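PDB 2P6W: putative glycosyltransferase (Mannosyltransferase) involved in glycosylating the PBCV-1 major capsid protein from Paramecium bursaria Chlorella virus 1, which probably transfers a sugar from a nucleotide-sugar donor during glycosylation of the viral major capsid protein, this chain being the enzyme's N-terminal, manganese-binding domain. Local coordinates for residues G198-R201 with A202-D205; F110-P114 with W115-P119. All coordinates share one frame; numbering follows the deposited sequence.

Interaction 1: G198-R201 with A202-D205; sequences GTSR and AERD. With FLC (citrate anion), chain C.
A capping box opens the helix 201-210, where Ser200 at the N-cap and Glu203 in the first turn exchange bonds. With its OG turned between the backbone N and the carbonyl carbon (chi1 76°), Ser200 accepts from the amide of the third residue on, Glu203 N to Ser200 OG being 3.1 Å. In return the extended Glu203 side chain reaches its carboxylate to Ser200, and Ser200 N donates almost straight (175°) to Glu203 OE1 at 3.0 Å, reaching the oxygen from well above the carboxylate plane. Two amides at the start of the helix are thus satisfied by side chains, while Arg204 N to Ser200 O (2.9 Å) and Asp205 N to Arg201 O (2.8 Å) begin the regular helical pattern. The carboxylate of Asp205 turns to the neighbouring helix 20-36, its OD1 accepting from Tyr21 N.

The Arg204 side chain reaches back along the loop. It runs extended from CG to NE, so that the guanidinium lies beside residues 198 and 199. Thr199 O sits over the centre of one guanidinium face, 3.2 Å from Arg204 CZ, and the Thr199 side chain crosses that of Arg204 obliquely, bringing Thr199 OG1 3.3 Å from Arg204 CG. Both terminal nitrogens grip one oxygen of the bound citrate as a fork, Arg204 NH1 and NH2 each 2.8 Å from citrate OG1. Gly198 N donates to a second carboxylate, 3.0 Å from citrate OB2. Arg204 NH2 also bonds to Met196 O, which fixes the rotation of the group, and a long, weak ion pair links NH1 to the manganese ligand Asp82. Gly198 and Arg204 both bind UDP in this protein, so the citrate, probably from the crystallisation liquor, appears to occupy part of the nucleotide-sugar site of this GT-A glycosyltransferase domain.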
loop_
_atom_site.group_PDB
_atom_site.type_symbol
_atom_site.label_atom_id
_atom_site.label_comp_id
_atom_site.label_asym_id
_atom_site.label_seq_id
_atom_site.Cartn_x
_atom_site.Cartn_y
_atom_site.Cartn_z
ATOM N N GLY A 198 3.218 -9.956 -7.949
ATOM C CA GLY A 198 3.617 -11.347 -8.199
ATOM C C GLY A 198 4.639 -11.562 -9.295
ATOM O O GLY A 198 4.999 -12.711 -9.598
ATOM N N THR A 199 5.140 -10.475 -9.865
ATOM C CA THR A 199 6.079 -10.576 -10.985
ATOM C C THR A 199 7.514 -10.346 -10.513
ATOM O O THR A 199 7.740 -9.874 -9.397
ATOM C CB THR A 199 5.710 -9.573 -12.090
ATOM O OG1 THR A 199 5.637 -8.264 -11.523
ATOM C CG2 THR A 199 4.331 -9.919 -12.673
ATOM N N SER A 200 8.476 -10.665 -11.379
ATOM C CA SER A 200 9.901 -10.583 -11.044
ATOM C C SER A 200 10.437 -9.164 -11.233
ATOM O O SER A 200 9.807 -8.317 -11.880
ATOM C CB SER A 200 10.699 -11.513 -11.955
ATOM O OG SER A 200 10.818 -10.938 -13.247
ATOM N N ARG A 201 11.638 -8.925 -10.714
ATOM C CA ARG A 201 12.246 -7.605 -10.830
ATOM C C ARG A 201 12.455 -7.225 -12.291
ATOM O O ARG A 201 12.135 -6.103 -12.703
ATOM C CB ARG A 201 13.591 -7.571 -10.104
ATOM C CG ARG A 201 13.479 -7.765 -8.592
ATOM C CD ARG A 201 14.875 -7.915 -8.017
ATOM N NE ARG A 201 14.868 -8.657 -6.765
ATOM C CZ ARG A 201 15.936 -9.282 -6.272
ATOM N NH1 ARG A 201 17.090 -9.254 -6.929
ATOM N NH2 ARG A 201 15.841 -9.936 -5.129
ATOM N N ALA A 202 12.988 -8.160 -13.079
ATOM C CA ALA A 202 13.286 -7.870 -14.483
ATOM C C ALA A 202 11.996 -7.610 -15.259
ATOM O O ALA A 202 11.957 -6.761 -16.153
ATOM C CB ALA A 202 14.081 -9.021 -15.121
ATOM N N GLU A 203 10.940 -8.345 -14.913
ATOM C CA GLU A 203 9.623 -8.191 -15.543
ATOM C C GLU A 203 9.048 -6.823 -15.209
ATOM O O GLU A 203 8.492 -6.126 -16.059
ATOM C CB GLU A 203 8.692 -9.319 -15.081
ATOM C CG GLU A 203 9.073 -10.670 -15.726
ATOM C CD GLU A 203 8.603 -11.888 -14.954
ATOM O OE1 GLU A 203 7.685 -11.763 -14.096
ATOM O OE2 GLU A 203 9.153 -12.985 -15.230
ATOM N N ARG A 204 9.197 -6.432 -13.947
ATOM C CA ARG A 204 8.812 -5.091 -13.505
ATOM C C ARG A 204 9.612 -3.948 -14.146
ATOM O O ARG A 204 9.038 -2.898 -14.476
ATOM C CB ARG A 204 8.924 -5.032 -11.982
ATOM C CG ARG A 204 7.863 -5.884 -11.310
ATOM C CD ARG A 204 8.091 -6.029 -9.818
ATOM N NE ARG A 204 6.967 -6.683 -9.151
ATOM C CZ ARG A 204 7.000 -7.130 -7.894
ATOM N NH1 ARG A 204 8.094 -6.979 -7.147
ATOM N NH2 ARG A 204 5.927 -7.707 -7.370
ATOM N N ASP A 205 10.930 -4.127 -14.289
ATOM C CA ASP A 205 11.762 -3.153 -14.994
ATOM C C ASP A 205 11.208 -2.973 -16.402
ATOM O O ASP A 205 11.049 -1.855 -16.878
ATOM C CB ASP A 205 13.209 -3.633 -15.117
ATOM C CG ASP A 205 13.989 -3.572 -13.810
ATOM O OD1 ASP A 205 13.466 -3.099 -12.778
ATOM O OD2 ASP A 205 15.173 -4.015 -13.831
HETATM C CAC FLC C . 2.105 -8.576 -2.664
HETATM C CA FLC C . 3.587 -8.944 -2.442
HETATM C CB FLC C . 4.381 -8.231 -3.509
HETATM C CBC FLC C . 4.241 -8.685 -4.923
HETATM C CG FLC C . 5.704 -9.011 -3.156
HETATM C CGC FLC C . 7.006 -8.529 -3.844
HETATM O OA1 FLC C . 1.244 -9.347 -2.204
HETATM O OA2 FLC C . 1.859 -7.519 -3.299
HETATM O OB1 FLC C . 3.744 -7.797 -5.634
HETATM O OB2 FLC C . 4.540 -9.852 -5.273
HETATM O OG1 FLC C . 6.885 -7.730 -4.788
HETATM O OG2 FLC C . 8.106 -8.962 -3.407
HETATM O OHB FLC C . 4.887 -6.932 -3.150
#

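Interaction 2: F110-P114 with W115-P119; sequences FHEAP and WGSYP
Glu112 extends its side chain across the turn so that one oxygen gathers two successive amides. Ser117 N donates to Glu112 OE2 at 2.7 Å and nearly straight (167°), from above the carboxylate plane; toward Tyr118 N, 2.9 Å away, Glu112 OE2 uses its anti lone pair. Placing CG between the backbone N and the carbonyl carbon (chi1 52°), with the chain extended beyond, brings the carboxylate there, and Glu112 CG passes 3.8 Å from Gly116 CA. At the neck of the turn, Gly116 N makes a weak bond to Glu112 O. The whole forms the loop leaving strand 107-110 of the central mixed sheet in this GT-A domain, and a cis peptide before Pro114 shapes its bend. There Pro114 lies alongside Trp115, its CD over the five-membered ring, 3.5 Å from the centroid, in a CH-pi contact. Tyr184 meets the indole with its own ring at a steep angle, its hydroxyl bonded to Ala113 O. One water bridges Glu112 N and Tyr118 O; another joins Pro114 O to Gly116 O. Further out, Asn121 ND2 holds Glu112 OE1, and His111, in-plane acceptor from Ala113 N through ND1, is anchored by Asp173 at NE2.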
loop_
_atom_site.group_PDB
_atom_site.type_symbol
_atom_site.label_atom_id
_atom_site.label_comp_id
_atom_site.label_asym_id
_atom_site.label_seq_id
_atom_site.Cartn_x
_atom_site.Cartn_y
_atom_site.Cartn_z
ATOM N N PHE A 110 -8.732 -3.592 -0.209
ATOM C CA PHE A 110 -9.191 -3.996 -1.547
ATOM C C PHE A 110 -9.119 -5.490 -1.720
ATOM O O PHE A 110 -8.148 -6.117 -1.302
ATOM C CB PHE A 110 -8.374 -3.266 -2.633
ATOM C CG PHE A 110 -8.357 -1.806 -2.408
ATOM C CD1 PHE A 110 -9.416 -1.024 -2.854
ATOM C CD2 PHE A 110 -7.351 -1.218 -1.646
ATOM C CE1 PHE A 110 -9.465 0.337 -2.572
ATOM C CE2 PHE A 110 -7.379 0.129 -1.362
ATOM C CZ PHE A 110 -8.445 0.921 -1.818
ATOM N N HIS A 111 -10.164 -6.057 -2.323
ATOM C CA HIS A 111 -10.126 -7.472 -2.631
ATOM C C HIS A 111 -9.339 -7.725 -3.910
ATOM O O HIS A 111 -8.902 -6.782 -4.581
ATOM C CB HIS A 111 -11.538 -8.082 -2.683
ATOM C CG HIS A 111 -12.343 -7.691 -3.884
ATOM N ND1 HIS A 111 -12.129 -8.242 -5.129
ATOM C CD2 HIS A 111 -13.409 -6.860 -4.017
ATOM C CE1 HIS A 111 -12.997 -7.738 -5.986
ATOM N NE2 HIS A 111 -13.796 -6.909 -5.333
ATOM N N GLU A 112 -9.123 -9.009 -4.210
ATOM C CA GLU A 112 -8.395 -9.405 -5.436
ATOM C C GLU A 112 -9.133 -10.551 -6.125
ATOM O O GLU A 112 -8.521 -11.412 -6.748
ATOM C CB GLU A 112 -6.933 -9.772 -5.138
ATOM C CG GLU A 112 -6.714 -10.805 -4.005
ATOM C CD GLU A 112 -5.268 -11.255 -3.871
ATOM O OE1 GLU A 112 -4.359 -10.514 -4.307
ATOM O OE2 GLU A 112 -5.048 -12.352 -3.318
ATOM N N ALA A 113 -10.460 -10.513 -6.061
ATOM C CA ALA A 113 -11.291 -11.590 -6.602
ATOM C C ALA A 113 -11.603 -11.406 -8.078
ATOM O O ALA A 113 -11.610 -10.285 -8.565
ATOM C CB ALA A 113 -12.600 -11.657 -5.822
ATOM N N PRO A 114 -11.886 -12.509 -8.793
ATOM C CA PRO A 114 -11.773 -13.903 -8.380
ATOM C C PRO A 114 -10.399 -14.526 -8.677
ATOM O O PRO A 114 -10.235 -15.749 -8.518
ATOM C CB PRO A 114 -12.822 -14.573 -9.268
ATOM C CG PRO A 114 -12.692 -13.864 -10.557
ATOM C CD PRO A 114 -12.417 -12.408 -10.166
ATOM N N TRP A 115 -9.442 -13.693 -9.092
ATOM C CA TRP A 115 -8.168 -14.157 -9.660
ATOM C C TRP A 115 -7.062 -14.346 -8.612
ATOM O O TRP A 115 -6.005 -14.903 -8.933
ATOM C CB TRP A 115 -7.670 -13.171 -10.736
ATOM C CG TRP A 115 -8.756 -12.756 -11.647
ATOM C CD1 TRP A 115 -9.319 -11.507 -11.755
ATOM C CD2 TRP A 115 -9.440 -13.593 -12.581
ATOM N NE1 TRP A 115 -10.309 -11.516 -12.712
ATOM C CE2 TRP A 115 -10.419 -12.789 -13.223
ATOM C CE3 TRP A 115 -9.320 -14.943 -12.946
ATOM C CZ2 TRP A 115 -11.277 -13.295 -14.201
ATOM C CZ3 TRP A 115 -10.176 -15.451 -13.928
ATOM C CH2 TRP A 115 -11.143 -14.621 -14.546
ATOM N N GLY A 116 -7.291 -13.850 -7.394
ATOM C CA GLY A 116 -6.234 -13.761 -6.379
ATOM C C GLY A 116 -6.140 -15.001 -5.514
ATOM O O GLY A 116 -6.545 -16.083 -5.940
ATOM N N SER A 117 -5.608 -14.857 -4.300
ATOM C CA SER A 117 -5.515 -16.020 -3.412
ATOM C C SER A 117 -5.896 -15.685 -1.973
ATOM O O SER A 117 -5.833 -16.547 -1.116
ATOM C CB SER A 117 -4.114 -16.620 -3.448
ATOM O OG SER A 117 -3.167 -15.619 -3.165
ATOM N N TYR A 118 -6.321 -14.451 -1.725
ATOM C CA TYR A 118 -6.649 -14.018 -0.357
ATOM C C TYR A 118 -7.787 -12.970 -0.379
ATOM O O TYR A 118 -7.980 -12.267 -1.391
ATOM C CB TYR A 118 -5.376 -13.482 0.331
ATOM C CG TYR A 118 -5.519 -13.467 1.842
ATOM C CD1 TYR A 118 -5.541 -14.665 2.564
ATOM C CD2 TYR A 118 -5.680 -12.276 2.539
ATOM C CE1 TYR A 118 -5.701 -14.669 3.942
ATOM C CE2 TYR A 118 -5.828 -12.270 3.923
ATOM C CZ TYR A 118 -5.845 -13.474 4.613
ATOM O OH TYR A 118 -6.032 -13.483 5.977
ATOM N N PRO A 119 -8.609 -12.902 0.701
ATOM C CA PRO A 119 -9.716 -11.932 0.633
ATOM C C PRO A 119 -9.359 -10.451 0.465
ATOM O O PRO A 119 -10.195 -9.689 -0.028
ATOM C CB PRO A 119 -10.459 -12.139 1.954
ATOM C CG PRO A 119 -10.142 -13.553 2.334
ATOM C CD PRO A 119 -8.696 -13.753 1.907
HETATM O O HOH W 1 -9.935 -11.645 -3.076
HETATM O O HOH W 2 -8.014 -17.360 -7.973
#

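In the fold
Interaction 2 comes first along the chain, in the loop between strands 107-110 and 124-128, which are neighbours in the six-stranded mixed sheet. Interaction 1 follows much later, where the loop after strand 193-195 of the smaller three-stranded sheet leads into helix 201-210. The centres of interactions 1 and 2 lie about 20 Å apart and their nearest atoms about 8 Å, without touching. What they share is proximity to the manganese site of Asp80, Asp82 and His195: the side chain of Arg204 is about 5 Å from the metal and that of Glu112 about 9 Å. A loop with the helix start that follows it, and a separate loop, thus approach the nucleotide-sugar site, one supplying UDP-binding residues, the other approaching UDP-binding Cys197.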